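Local coordinates for protein PTS system, IIA component (Enterococcus faecalis, PDB 3BED) that probably serves as the IIA component of a mannose/sorbose phosphotransferase system, relaying phosphoryl groups toward an incoming sugar, at residues E19-A22 against S23-I27; K51-A54 against I55-A59; A115-L118 against T119-Q123. One frame throughout, in Å; residues are numbered along the deposited sequence. Where two conformers were deposited one is given.

Side chains four residues apart on a helix meet in all three contacts, yet their surroundings give each a different chemistry. Contact 1, on helix 16-28, and contact 3, on helix 111-124, both touch the second subunit, and each has a hydroxyl that hydrogen-bonds across the interface. Contact 2, on helix 44-59, does not touch that subunit; its leucines press on the parallel sheet while Lys57 and Glu58 occupy the outer side. None is wholly core, and contact 2 has the most surface character. Contacts 2 and 3 flank the chain's centre on opposite sides. A leucine meets an amide in contact 1, two leucines meet in contact 2, and contact 3 sets an isoleucine over a tyrosine ring.

Contact 1. Residues E19-A22 against S23-I27; sequences ETLA and STQMI
Leu21 and Gln25 are brought together by different choices at the first torsion: Leu21 holds CG anti to its own nitrogen (chi1 -179°), which turns the branch toward the following turn, whereas Gln25 keeps CG beside its nitrogen (chi1 -75°) and then runs extended, so that its amide comes back over the preceding turn. There NE2 of Gln25 settles above the fork of Leu21, 3.8 Å from CG and 3.9 Å from each of its methyl carbons CD1 and CD2. The two side chains meet at a slant, and the leucine contributes only its hydrocarbon surface; the polar need of NE2 is met by the carbonyl of Ala32, beyond the end of the helix.

A second group of contacts is polar. One water joins Glu19 to Ser23 by donating to both, at 2.7 Å from Glu19 OE1 and 2.9 Å from Ser23 OG, and so bridges side chains one turn apart. The far oxygen of the carboxylate is held by a salt bridge to Arg15, while the serine hydroxyl also hydrogen-bonds to the backbone oxygen of His13 in the second subunit. Glu19 is therefore gripped at both oxygens.

Thr20 O accepts twice from one residue, from Thr24 N at 2.9 Å and from Thr24 OG1 at 2.8 Å, the two arriving on opposite faces of the carbonyl plane. A second Thr24 conformer was modelled, which makes the hydroxyl bond the less certain of the pair. Further round, Thr24 and Ile27 pack on helix 97-105.

These are i to i+4 contacts of the helix in a beta-alpha-beta crossover, which links the adjacent parallel strands 7-13 and 35-39 while presenting another flank to the dimer interface.

Contact 2. Residues K51-A54 against I55-A59; sequences KLAA and ILKEA
Leu52 and Leu56 supply the apolar part of the contact. With CG of Leu52 anti to its nitrogen (chi1 -178°) and CG of Leu56 beside its own (chi1 -66°), the two branches lean into one another, Leu52 CG lying 3.8 Å from Leu56 CD1 and Leu52 CD1 3.9 Å from Leu56 CG. Ile55 instead lays its CG1 branch back along the chain, 3.6 Å from Lys51 O. On the outer side the extended aliphatic chain of Lys57 passes Ala53, its CE 4.0 Å from Ala53 CB; this lysine was modelled in two conformers, so that touch is doubtful.

Leucines inward and Lys57 outward are the division of an amphipathic helix laid on the parallel sheet of an alpha/beta fold: both leucines reach Ile9 of strand 7-13 and Ala82 of helix 74-82, and Ile55 reaches Ala35 and Val37 of strand 35-39.

The backbone bonds are those of a regular helix, i to i+4. Leu56 N donates to Leu52 O at 2.9 Å and Lys57 N to Ala53 O at 2.8 Å, while Glu58 N to Ala54 O stretches to 3.3 Å. Among charges, the ammonium of Lys51 turns from the contact to a salt bridge with Asp43 and the carbonyl of Ser38.

Contact 3. Residues A115-L118 against T119-Q123; sequences AAYL and TQIGQ
Ala115 O is gripped twice by Thr119, whose OG1 at 2.8 Å and N at 2.9 Å come to it from opposite faces of the carbonyl plane. The hydroxyl can fold back in this way because it stands beside its own nitrogen (chi1 -59°). OG1 is also hydrogen-bonded to Thr128 OG1 of the second subunit, so a single side chain ties one turn of helix to the neighbouring chain.

Apolar contact occupies another flank. Ile121 lays CG1 over one face of the Tyr117 ring in a CH-pi contact, 3.9 Å from the ring centroid and displaced toward the hydroxyl-bearing end, while its CD1 extends to 3.7 Å from Tyr117 OH. That hydroxyl has a weak hydrogen bond to Glu102 of helix 97-105, a helix on which Ile121 also rests. The amide of Gln120 approaches the same ring obliquely, its OE1 3.9 Å from Tyr117 CD1 and its plane steeply turned, 68° from that of the ring.

Leu118 points its side chain into the protein, onto Leu65 and Leu67 of strand 64-68. One turn on, Gly122 N donates to Leu118 O at 2.9 Å.

Helix 111-124 thus packs on the sheet by one side and by another meets Thr128 in, and Val126 just before, the strand 127-129 of the second subunit, consistent with the strand-exchanged dimer known from mannose-family IIA domains.

Contact 1. Residues E19-A22 against S23-I27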
ATOM      1  N   GLU A  19      -7.490  -3.465  -5.489  1.00 17.54           N
ATOM      2  CA  GLU A  19      -8.145  -2.315  -4.872  1.00 16.53           C
ATOM      3  C   GLU A  19      -7.264  -1.073  -4.891  1.00 17.56           C
ATOM      4  O   GLU A  19      -7.773   0.033  -4.850  1.00 18.26           O
ATOM      5  CB  GLU A  19      -8.588  -2.640  -3.421  1.00 17.19           C
ATOM      6  CG  GLU A  19      -9.667  -3.738  -3.385  1.00 18.68           C
ATOM      7  CD  GLU A  19     -10.979  -3.304  -4.042  1.00 22.12           C
ATOM      8  OE1 GLU A  19     -11.172  -2.083  -4.330  1.00 23.20           O
ATOM      9  OE2 GLU A  19     -11.818  -4.205  -4.301  1.00 26.28           O
ATOM     10  N   THR A  20      -5.945  -1.269  -4.923  1.00 16.75           N
ATOM     11  CA  THR A  20      -5.042  -0.126  -5.083  1.00 15.99           C
ATOM     12  C   THR A  20      -5.316   0.571  -6.423  1.00 16.63           C
ATOM     13  O   THR A  20      -5.386   1.816  -6.470  1.00 16.52           O
ATOM     14  CB  THR A  20      -3.572  -0.548  -4.963  1.00 16.00           C
ATOM     15  OG1 THR A  20      -3.373  -1.171  -3.688  1.00 17.50           O
ATOM     16  CG2 THR A  20      -2.666   0.671  -5.018  1.00 17.28           C
ATOM     17  N   LEU A  21      -5.448  -0.217  -7.500  1.00 17.31           N
ATOM     18  CA  LEU A  21      -5.802   0.376  -8.794  1.00 17.71           C
ATOM     19  C   LEU A  21      -7.158   1.101  -8.733  1.00 17.91           C
ATOM     20  O   LEU A  21      -7.289   2.202  -9.230  1.00 16.90           O
ATOM     21  CB  LEU A  21      -5.810  -0.686  -9.906  1.00 18.49           C
ATOM     22  CG  LEU A  21      -6.147  -0.155 -11.301  1.00 19.96           C
ATOM     23  CD1 LEU A  21      -5.163   0.919 -11.751  1.00 20.93           C
ATOM     24  CD2 LEU A  21      -6.238  -1.308 -12.322  1.00 20.51           C
ATOM     25  N   ALA A  22      -8.160   0.454  -8.136  1.00 16.49           N
ATOM     26  CA  ALA A  22      -9.512   1.067  -8.043  1.00 17.40           C
ATOM     27  C   ALA A  22      -9.446   2.401  -7.326  1.00 17.90           C
ATOM     28  O   ALA A  22      -9.995   3.387  -7.801  1.00 19.27           O
ATOM     29  CB  ALA A  22     -10.470   0.130  -7.338  1.00 17.59           C
ATOM     30  N   SER A  23      -8.728   2.438  -6.221  1.00 17.70           N
ATOM     31  CA  SER A  23      -8.544   3.685  -5.462  1.00 18.13           C
ATOM     32  C   SER A  23      -7.804   4.752  -6.289  1.00 17.56           C
ATOM     33  O   SER A  23      -8.124   5.942  -6.255  1.00 18.71           O
ATOM     34  CB  SER A  23      -7.807   3.389  -4.160  1.00 18.80           C
ATOM     35  OG  SER A  23      -8.622   2.576  -3.310  1.00 22.74           O
ATOM     36  N   THR A  24      -6.764   4.325  -7.007  1.00 16.80           N
ATOM     37  CA  THR A  24      -6.013   5.228  -7.891  0.70 15.12           C
ATOM     38  C   THR A  24      -6.936   5.844  -8.928  1.00 16.92           C
ATOM     39  O   THR A  24      -6.850   7.020  -9.211  1.00 18.09           O
ATOM     40  CB  THR A  24      -4.873   4.448  -8.626  0.70 15.01           C
ATOM     41  OG1 THR A  24      -3.965   3.933  -7.652  0.70 13.98           O
ATOM     42  CG2 THR A  24      -4.115   5.347  -9.581  0.70 14.86           C
ATOM     43  N   GLN A  25      -7.798   5.017  -9.529  1.00 17.33           N
ATOM     44  CA  GLN A  25      -8.651   5.566 -10.588  1.00 17.90           C
ATOM     45  C   GLN A  25      -9.606   6.628  -9.997  1.00 19.77           C
ATOM     46  O   GLN A  25      -9.938   7.617 -10.647  1.00 20.20           O
ATOM     47  CB  GLN A  25      -9.427   4.411 -11.267  1.00 16.91           C
ATOM     48  CG  GLN A  25      -8.522   3.588 -12.196  1.00 21.60           C
ATOM     49  CD  GLN A  25      -9.093   2.218 -12.503  1.00 25.43           C
ATOM     50  OE1 GLN A  25      -9.997   1.737 -11.810  1.00 28.55           O
ATOM     51  NE2 GLN A  25      -8.586   1.592 -13.557  1.00 29.43           N
HETATM   52  N   MSE A  26      -9.989   6.439  -8.743  1.00 19.56           N
HETATM   53  CA  MSE A  26     -10.892   7.390  -8.092  1.00 20.03           C
HETATM   54  C   MSE A  26     -10.239   8.706  -7.670  1.00 19.50           C
HETATM   55  O   MSE A  26     -10.933   9.667  -7.292  1.00 20.12           O
HETATM   56  CB  MSE A  26     -11.622   6.728  -6.930  1.00 19.55           C
HETATM   57  CG  MSE A  26     -12.662   5.669  -7.383  1.00 23.12           C
HETATM   58 SE   MSE A  26     -14.271   6.537  -8.074  0.75 24.04          SE
HETATM   59  CE  MSE A  26     -14.980   7.175  -6.360  1.00 26.80           C
ATOM     60  N   ILE A  27      -8.914   8.754  -7.769  1.00 18.66           N
ATOM     61  CA  ILE A  27      -8.123   9.916  -7.412  1.00 18.57           C
ATOM     62  C   ILE A  27      -7.650  10.632  -8.677  1.00 19.42           C
ATOM     63  O   ILE A  27      -7.717  11.847  -8.753  1.00 19.10           O
ATOM     64  CB  ILE A  27      -6.917   9.528  -6.501  1.00 18.01           C
ATOM     65  CG1 ILE A  27      -7.452   9.074  -5.130  1.00 18.07           C
ATOM     66  CG2 ILE A  27      -5.902  10.719  -6.331  1.00 18.90           C
ATOM     67  CD1 ILE A  27      -6.424   8.381  -4.294  1.00 16.25           C
TER
HETATM   68  O   HOH W   1     -10.665   0.490  -3.617  1.00 19.58           O

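Contact 2. Residues K51-A54 against I55-A59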
ATOM      1  N   LYS A  51      -0.483 -16.561 -14.350  1.00 19.31           N
ATOM      2  CA  LYS A  51      -1.267 -15.319 -14.431  1.00 19.22           C
ATOM      3  C   LYS A  51      -0.407 -14.189 -14.983  1.00 19.29           C
ATOM      4  O   LYS A  51      -0.860 -13.433 -15.850  1.00 20.05           O
ATOM      5  CB  LYS A  51      -1.820 -14.937 -13.068  1.00 20.34           C
ATOM      6  CG  LYS A  51      -2.994 -15.805 -12.647  1.00 18.70           C
ATOM      7  CD  LYS A  51      -3.480 -15.363 -11.266  1.00 21.51           C
ATOM      8  CE  LYS A  51      -4.734 -16.113 -10.858  1.00 23.33           C
ATOM      9  NZ  LYS A  51      -5.357 -15.595  -9.562  1.00 23.16           N
ATOM     10  N   LEU A  52       0.824 -14.049 -14.477  1.00 17.59           N
ATOM     11  CA  LEU A  52       1.671 -12.997 -15.030  1.00 18.28           C
ATOM     12  C   LEU A  52       2.019 -13.315 -16.500  1.00 19.51           C
ATOM     13  O   LEU A  52       2.083 -12.407 -17.344  1.00 19.03           O
ATOM     14  CB  LEU A  52       2.960 -12.845 -14.235  1.00 18.14           C
ATOM     15  CG  LEU A  52       3.914 -11.758 -14.685  1.00 17.63           C
ATOM     16  CD1 LEU A  52       3.230 -10.388 -14.713  1.00 18.11           C
ATOM     17  CD2 LEU A  52       5.178 -11.727 -13.830  1.00 17.93           C
ATOM     18  N   ALA A  53       2.262 -14.588 -16.792  1.00 20.24           N
ATOM     19  CA  ALA A  53       2.701 -14.956 -18.166  1.00 20.69           C
ATOM     20  C   ALA A  53       1.607 -14.577 -19.178  1.00 22.25           C
ATOM     21  O   ALA A  53       1.926 -14.090 -20.268  1.00 22.81           O
ATOM     22  CB  ALA A  53       2.985 -16.449 -18.271  1.00 20.72           C
ATOM     23  N   ALA A  54       0.335 -14.768 -18.801  1.00 21.51           N
ATOM     24  CA  ALA A  54      -0.772 -14.445 -19.716  1.00 22.80           C
ATOM     25  C   ALA A  54      -0.768 -12.968 -20.087  1.00 23.11           C
ATOM     26  O   ALA A  54      -1.013 -12.606 -21.252  1.00 24.10           O
ATOM     27  CB  ALA A  54      -2.071 -14.848 -19.108  1.00 22.44           C
ATOM     28  N   ILE A  55      -0.488 -12.110 -19.109  1.00 21.60           N
ATOM     29  CA  ILE A  55      -0.424 -10.678 -19.325  1.00 22.14           C
ATOM     30  C   ILE A  55       0.805 -10.301 -20.150  1.00 21.85           C
ATOM     31  O   ILE A  55       0.712  -9.551 -21.137  1.00 22.56           O
ATOM     32  CB  ILE A  55      -0.354  -9.969 -17.969  1.00 22.48           C
ATOM     33  CG1 ILE A  55      -1.680 -10.176 -17.217  1.00 22.65           C
ATOM     34  CG2 ILE A  55      -0.042  -8.487 -18.155  1.00 23.51           C
ATOM     35  CD1 ILE A  55      -1.590  -9.843 -15.731  1.00 22.43           C
ATOM     36  N   LEU A  56       1.964 -10.842 -19.788  1.00 22.02           N
ATOM     37  CA  LEU A  56       3.215 -10.462 -20.480  1.00 20.93           C
ATOM     38  C   LEU A  56       3.248 -10.992 -21.920  1.00 23.33           C
ATOM     39  O   LEU A  56       3.785 -10.321 -22.821  1.00 24.06           O
ATOM     40  CB  LEU A  56       4.435 -10.966 -19.734  1.00 20.77           C
ATOM     41  CG  LEU A  56       4.702 -10.355 -18.339  1.00 19.46           C
ATOM     42  CD1 LEU A  56       5.954 -10.974 -17.738  1.00 20.04           C
ATOM     43  CD2 LEU A  56       4.853  -8.847 -18.339  1.00 20.64           C
ATOM     44  N   LYS A  57       2.682 -12.171 -22.119  1.00 24.51           N
ATOM     45  CA  LYS A  57       2.639 -12.772 -23.464  0.70 26.56           C
ATOM     46  C   LYS A  57       1.740 -11.972 -24.379  1.00 27.95           C
ATOM     47  O   LYS A  57       2.047 -11.811 -25.576  1.00 29.46           O
ATOM     48  CB  LYS A  57       2.152 -14.213 -23.419  0.70 26.94           C
ATOM     49  CG  LYS A  57       3.159 -15.187 -22.874  0.70 28.80           C
ATOM     50  CD  LYS A  57       2.578 -16.607 -22.807  0.70 30.67           C
ATOM     51  CE  LYS A  57       3.531 -17.577 -22.100  0.70 32.74           C
ATOM     52  NZ  LYS A  57       2.834 -18.902 -21.815  0.70 34.43           N
ATOM     53  N   GLU A  58       0.632 -11.485 -23.825  1.00 28.93           N
ATOM     54  CA  GLU A  58      -0.331 -10.696 -24.577  0.60 30.55           C
ATOM     55  C   GLU A  58       0.327  -9.398 -25.064  1.00 30.35           C
ATOM     56  O   GLU A  58       0.057  -8.949 -26.195  1.00 31.11           O
ATOM     57  CB  GLU A  58      -1.572 -10.408 -23.724  0.60 30.99           C
ATOM     58  CG  GLU A  58      -2.528  -9.345 -24.295  0.60 30.53           C
ATOM     59  CD  GLU A  58      -3.333  -9.829 -25.496  0.60 38.88           C
ATOM     60  OE1 GLU A  58      -3.321 -11.044 -25.802  0.60 31.83           O
ATOM     61  OE2 GLU A  58      -3.984  -8.974 -26.130  0.60 33.45           O
ATOM     62  N   ALA A  59       1.186  -8.800 -24.238  1.00 29.41           N
ATOM     63  CA  ALA A  59       1.791  -7.510 -24.560  1.00 29.03           C
ATOM     64  C   ALA A  59       3.086  -7.585 -25.383  1.00 29.11           C
ATOM     65  O   ALA A  59       3.475  -6.594 -26.047  1.00 29.92           O
ATOM     66  CB  ALA A  59       2.023  -6.686 -23.284  1.00 29.23           C
TER

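Contact 3. Residues A115-L118 against T119-Q123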
ATOM      1  N   ALA A 115      11.116   3.449 -12.987  1.00 22.24           N
ATOM      2  CA  ALA A 115      11.353   2.701 -11.737  1.00 20.72           C
ATOM      3  C   ALA A 115      12.089   3.520 -10.653  1.00 21.56           C
ATOM      4  O   ALA A 115      11.750   3.477  -9.461  1.00 21.25           O
ATOM      5  CB  ALA A 115      12.079   1.373 -12.032  1.00 21.24           C
ATOM      6  N   ALA A 116      13.093   4.288 -11.068  1.00 21.29           N
ATOM      7  CA  ALA A 116      13.838   5.066 -10.103  1.00 21.51           C
ATOM      8  C   ALA A 116      12.936   6.149  -9.478  1.00 20.81           C
ATOM      9  O   ALA A 116      12.951   6.359  -8.267  1.00 21.21           O
ATOM     10  CB  ALA A 116      15.095   5.690 -10.755  1.00 22.52           C
ATOM     11  N   TYR A 117      12.143   6.815 -10.323  1.00 20.55           N
ATOM     12  CA  TYR A 117      11.215   7.841  -9.866  1.00 20.43           C
ATOM     13  C   TYR A 117      10.205   7.260  -8.852  1.00 20.01           C
ATOM     14  O   TYR A 117       9.994   7.834  -7.776  1.00 21.00           O
ATOM     15  CB  TYR A 117      10.476   8.431 -11.074  1.00 22.27           C
ATOM     16  CG  TYR A 117       9.420   9.423 -10.683  1.00 24.15           C
ATOM     17  CD1 TYR A 117       9.772  10.621 -10.031  1.00 25.84           C
ATOM     18  CD2 TYR A 117       8.069   9.155 -10.934  1.00 25.87           C
ATOM     19  CE1 TYR A 117       8.803  11.540  -9.664  1.00 26.88           C
ATOM     20  CE2 TYR A 117       7.086  10.071 -10.564  1.00 27.39           C
ATOM     21  CZ  TYR A 117       7.470  11.264  -9.940  1.00 24.84           C
ATOM     22  OH  TYR A 117       6.478  12.157  -9.556  1.00 28.11           O
ATOM     23  N   LEU A 118       9.611   6.110  -9.188  1.00 19.63           N
ATOM     24  CA  LEU A 118       8.565   5.537  -8.330  1.00 18.60           C
ATOM     25  C   LEU A 118       9.136   4.964  -7.051  1.00 18.56           C
ATOM     26  O   LEU A 118       8.464   4.917  -6.029  1.00 18.99           O
ATOM     27  CB  LEU A 118       7.793   4.450  -9.082  1.00 17.52           C
ATOM     28  CG  LEU A 118       6.971   4.984 -10.275  1.00 19.59           C
ATOM     29  CD1 LEU A 118       6.321   3.814 -10.922  1.00 20.80           C
ATOM     30  CD2 LEU A 118       5.946   6.051  -9.939  1.00 20.68           C
ATOM     31  N   THR A 119      10.386   4.514  -7.101  1.00 18.74           N
ATOM     32  CA  THR A 119      11.073   4.120  -5.884  1.00 18.74           C
ATOM     33  C   THR A 119      11.181   5.293  -4.944  1.00 18.85           C
ATOM     34  O   THR A 119      10.889   5.183  -3.736  1.00 19.60           O
ATOM     35  CB  THR A 119      12.442   3.480  -6.175  1.00 18.45           C
ATOM     36  OG1 THR A 119      12.207   2.327  -6.997  1.00 18.68           O
ATOM     37  CG2 THR A 119      13.125   3.058  -4.892  1.00 19.30           C
ATOM     38  N   GLN A 120      11.613   6.429  -5.483  1.00 20.55           N
ATOM     39  CA  GLN A 120      11.731   7.615  -4.660  1.00 20.80           C
ATOM     40  C   GLN A 120      10.373   8.075  -4.124  1.00 21.49           C
ATOM     41  O   GLN A 120      10.265   8.443  -2.954  1.00 22.02           O
ATOM     42  CB  GLN A 120      12.400   8.730  -5.447  1.00 23.07           C
ATOM     43  CG  GLN A 120      12.401  10.069  -4.758  1.00 26.19           C
ATOM     44  CD  GLN A 120      11.195  10.928  -5.179  1.00 32.42           C
ATOM     45  OE1 GLN A 120      10.933  11.156  -6.389  1.00 34.63           O
ATOM     46  NE2 GLN A 120      10.434  11.387  -4.180  1.00 33.28           N
ATOM     47  N   ILE A 121       9.353   8.062  -4.983  1.00 20.39           N
ATOM     48  CA  ILE A 121       7.977   8.438  -4.568  1.00 19.75           C
ATOM     49  C   ILE A 121       7.534   7.557  -3.414  1.00 19.15           C
ATOM     50  O   ILE A 121       7.029   8.070  -2.374  1.00 19.52           O
ATOM     51  CB  ILE A 121       6.975   8.337  -5.751  1.00 20.05           C
ATOM     52  CG1 ILE A 121       7.191   9.488  -6.745  1.00 20.24           C
ATOM     53  CG2 ILE A 121       5.549   8.307  -5.266  1.00 19.24           C
ATOM     54  CD1 ILE A 121       7.187  10.920  -6.128  1.00 22.33           C
ATOM     55  N   GLY A 122       7.717   6.247  -3.604  1.00 18.24           N
ATOM     56  CA  GLY A 122       7.180   5.281  -2.647  1.00 17.12           C
ATOM     57  C   GLY A 122       7.860   5.471  -1.286  1.00 17.76           C
ATOM     58  O   GLY A 122       7.202   5.342  -0.253  1.00 18.88           O
ATOM     59  N   GLN A 123       9.181   5.731  -1.277  1.00 18.28           N
ATOM     60  CA  GLN A 123       9.905   5.951  -0.020  1.00 18.64           C
ATOM     61  C   GLN A 123       9.487   7.238   0.629  1.00 18.98           C
ATOM     62  O   GLN A 123       9.223   7.260   1.839  1.00 19.95           O
ATOM     63  CB  GLN A 123      11.442   5.950  -0.211  1.00 19.73           C
ATOM     64  CG  GLN A 123      11.921   4.602  -0.724  1.00 21.70           C
ATOM     65  CD  GLN A 123      13.331   4.620  -1.261  1.00 26.00           C
ATOM     66  OE1 GLN A 123      13.984   5.666  -1.296  1.00 29.85           O
ATOM     67  NE2 GLN A 123      13.827   3.452  -1.666  1.00 24.09           N
TER